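Local coordinates for uncharacterized protein (Thermomonospora curvata, PDB 4MVE) that is of unknown function but belongs to the GXWXG family and also carries a DUF4334 region, folding into a curled antiparallel beta sheet flanked by short helices, at residues V75-C80 / G94-R99. Numbering follows the deposited sequence.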
ATOM      1  N   VAL A  75      -5.593 -10.341  -6.756  1.00 31.91           N
ATOM      2  CA  VAL A  75      -4.723  -9.172  -6.655  1.00 30.04           C
ATOM      3  C   VAL A  75      -3.270  -9.538  -7.015  1.00 33.60           C
ATOM      4  O   VAL A  75      -2.737 -10.537  -6.516  1.00 34.12           O
ATOM      5  CB  VAL A  75      -4.795  -8.602  -5.205  1.00 32.00           C
ATOM      6  CG1 VAL A  75      -3.899  -7.370  -5.026  1.00 30.84           C
ATOM      7  CG2 VAL A  75      -6.239  -8.264  -4.811  1.00 31.91           C
ATOM      8  N   GLU A  76      -2.610  -8.686  -7.801  1.00 29.34           N
ATOM      9  CA  GLU A  76      -1.181  -8.821  -8.074  1.00 29.84           C
ATOM     10  C   GLU A  76      -0.490  -7.852  -7.125  1.00 35.83           C
ATOM     11  O   GLU A  76      -0.589  -6.647  -7.313  1.00 37.92           O
ATOM     12  CB  GLU A  76      -0.835  -8.590  -9.556  1.00 32.20           C
ATOM     13  CG  GLU A  76      -1.596  -9.545 -10.478  1.00 36.21           C
ATOM     14  CD  GLU A  76      -1.568  -9.160 -11.945  1.00 58.00           C
ATOM     15  OE1 GLU A  76      -1.445  -7.948 -12.232  1.00 44.04           O
ATOM     16  OE2 GLU A  76      -1.711 -10.056 -12.807  1.00 61.01           O
ATOM     17  N   PRO A  77       0.127  -8.345  -6.027  1.00 31.88           N
ATOM     18  CA  PRO A  77       0.695  -7.411  -5.040  1.00 29.22           C
ATOM     19  C   PRO A  77       2.017  -6.767  -5.424  1.00 29.58           C
ATOM     20  O   PRO A  77       2.366  -5.721  -4.860  1.00 27.11           O
ATOM     21  CB  PRO A  77       0.880  -8.284  -3.796  1.00 29.88           C
ATOM     22  CG  PRO A  77       1.060  -9.668  -4.325  1.00 35.12           C
ATOM     23  CD  PRO A  77       0.289  -9.758  -5.615  1.00 32.13           C
ATOM     24  N   LEU A  78       2.778  -7.390  -6.324  1.00 27.25           N
ATOM     25  CA  LEU A  78       4.129  -6.897  -6.640  1.00 27.07           C
ATOM     26  C   LEU A  78       4.396  -6.718  -8.098  1.00 31.11           C
ATOM     27  O   LEU A  78       5.152  -7.491  -8.699  1.00 30.24           O
ATOM     28  CB  LEU A  78       5.198  -7.843  -6.052  1.00 27.38           C
ATOM     29  CG  LEU A  78       5.109  -8.078  -4.532  1.00 29.69           C
ATOM     30  CD1 LEU A  78       5.951  -9.263  -4.143  1.00 30.93           C
ATOM     31  CD2 LEU A  78       5.578  -6.820  -3.752  1.00 29.69           C
ATOM     32  N   LEU A  79       3.834  -5.640  -8.664  1.00 29.02           N
ATOM     33  CA  LEU A  79       4.130  -5.240 -10.033  1.00 30.03           C
ATOM     34  C   LEU A  79       5.474  -4.602  -9.985  1.00 34.30           C
ATOM     35  O   LEU A  79       5.734  -3.843  -9.051  1.00 32.10           O
ATOM     36  CB  LEU A  79       3.072  -4.278 -10.605  1.00 30.42           C
ATOM     37  CG  LEU A  79       1.618  -4.793 -10.705  1.00 33.14           C
ATOM     38  CD1 LEU A  79       0.707  -3.680 -11.308  1.00 32.96           C
ATOM     39  CD2 LEU A  79       1.530  -6.118 -11.545  1.00 31.59           C
ATOM     40  N   CYS A  80       6.369  -4.981 -10.909  1.00 33.49           N
ATOM     41  CA  CYS A  80       7.731  -4.475 -10.933  1.00 35.16           C
ATOM     42  C   CYS A  80       8.059  -4.045 -12.312  1.00 42.31           C
ATOM     43  O   CYS A  80       7.393  -4.445 -13.272  1.00 43.81           O
ATOM     44  CB  CYS A  80       8.732  -5.520 -10.425  1.00 36.41           C
ATOM     45  SG  CYS A  80       8.455  -6.041  -8.715  1.00 39.37           S
ATOM     46  N   GLY A  94       3.831 -15.262  -4.114  1.00 31.86           N
ATOM     47  CA  GLY A  94       2.425 -15.637  -4.178  1.00 32.27           C
ATOM     48  C   GLY A  94       1.572 -14.431  -4.531  1.00 36.48           C
ATOM     49  O   GLY A  94       2.070 -13.294  -4.619  1.00 34.80           O
ATOM     50  N   LEU A  95       0.273 -14.672  -4.723  1.00 32.08           N
ATOM     51  CA  LEU A  95      -0.647 -13.623  -5.095  1.00 31.22           C
ATOM     52  C   LEU A  95      -1.385 -13.114  -3.847  1.00 32.91           C
ATOM     53  O   LEU A  95      -0.839 -13.218  -2.738  1.00 30.70           O
ATOM     54  CB  LEU A  95      -1.595 -14.078  -6.245  1.00 32.05           C
ATOM     55  CG  LEU A  95      -0.872 -14.273  -7.600  1.00 38.38           C
ATOM     56  CD1 LEU A  95      -1.748 -14.966  -8.602  1.00 41.01           C
ATOM     57  CD2 LEU A  95      -0.397 -12.940  -8.191  1.00 40.29           C
ATOM     58  N   ALA A  96      -2.551 -12.459  -4.027  1.00 27.12           N
ATOM     59  CA  ALA A  96      -3.237 -11.868  -2.899  1.00 26.48           C
ATOM     60  C   ALA A  96      -4.727 -11.685  -3.190  1.00 32.03           C
ATOM     61  O   ALA A  96      -5.213 -12.061  -4.255  1.00 32.79           O
ATOM     62  CB  ALA A  96      -2.591 -10.531  -2.545  1.00 26.30           C
ATOM     63  N   ARG A  97      -5.457 -11.192  -2.199  1.00 28.90           N
ATOM     64  CA  ARG A  97      -6.887 -10.949  -2.297  1.00 29.87           C
ATOM     65  C   ARG A  97      -7.280  -9.834  -1.325  1.00 32.51           C
ATOM     66  O   ARG A  97      -6.451  -9.385  -0.515  1.00 31.71           O
ATOM     67  CB  ARG A  97      -7.695 -12.245  -2.081  1.00 31.61           C
ATOM     68  CG  ARG A  97      -7.606 -12.801  -0.693  1.00 37.51           C
ATOM     69  CD  ARG A  97      -7.719 -14.333  -0.650  1.00 35.09           C
ATOM     70  NE  ARG A  97      -7.540 -14.778   0.740  1.00 37.31           N
ATOM     71  CZ  ARG A  97      -6.397 -14.704   1.429  1.00 46.54           C
ATOM     72  NH1 ARG A  97      -5.283 -14.251   0.849  1.00 26.57           N
ATOM     73  NH2 ARG A  97      -6.352 -15.106   2.692  1.00 29.05           N
ATOM     74  N   LEU A  98      -8.506  -9.346  -1.460  1.00 28.46           N
ATOM     75  CA  LEU A  98      -9.024  -8.255  -0.631  1.00 28.82           C
ATOM     76  C   LEU A  98     -10.126  -8.719   0.284  1.00 34.47           C
ATOM     77  O   LEU A  98     -11.015  -9.479  -0.130  1.00 32.67           O
ATOM     78  CB  LEU A  98      -9.589  -7.136  -1.508  1.00 29.19           C
ATOM     79  CG  LEU A  98      -8.580  -6.279  -2.309  1.00 33.70           C
ATOM     80  CD1 LEU A  98      -9.286  -5.576  -3.466  1.00 34.46           C
ATOM     81  CD2 LEU A  98      -7.903  -5.238  -1.415  1.00 34.04           C
ATOM     82  N   ARG A  99     -10.061  -8.262   1.532  1.00 29.13           N
ATOM     83  CA  ARG A  99     -11.096  -8.524   2.549  1.00 29.26           C
ATOM     84  C   ARG A  99     -11.267  -7.265   3.395  1.00 34.27           C
ATOM     85  O   ARG A  99     -10.429  -6.346   3.300  1.00 35.51           O
ATOM     86  CB  ARG A  99     -10.718  -9.718   3.439  1.00 23.21           C
ATOM     87  CG  ARG A  99     -10.581 -11.081   2.715  1.00 26.49           C
ATOM     88  CD  ARG A  99     -11.949 -11.520   2.151  1.00 30.91           C
ATOM     89  NE  ARG A  99     -11.959 -12.885   1.634  1.00 27.18           N
ATOM     90  CZ  ARG A  99     -11.736 -13.226   0.366  1.00 44.45           C
ATOM     91  NH1 ARG A  99     -11.368 -12.311  -0.522  1.00 28.24           N
ATOM     92  NH2 ARG A  99     -11.821 -14.493  -0.009  1.00 36.03           N
TER
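V75 sets CG2 anti to its own carbonyl carbon and beside its backbone N, which brings this methyl over the chain at R97 and against L98; L98 turns CG the same way (chi1 -71°), and the two side chains meet at about a right angle, CG2 of V75 lying 4.0 Å from CG of L98. V75 also forms a single antiparallel beta bridge with A96, a hydrogen-bonded pair, where strand 74-81 meets the start of strand 96-103 in the curled sheet. The N-to-C directions of the two short strand segments make an angle of 113°, well short of antiparallel, and the pairing stops at this one bridge. V75 N gives a hydrogen bond of 3.1 Å to A96 O, while the return bond from A96 N to V75 O is weak. Alanine suits this pair because its small CB fits against V75 CB. P77, which has no N-H to offer, instead sets its ring CG 3.8 Å from G94 O and also touches M111 and Y113 of strand 106-113. Replacing it with a glycine would probably open a gap beside A96 CB and leave this crossing more flexible. L95 CD2 lies 4.2 Å from P77 CD and 3.7 Å from V75 O.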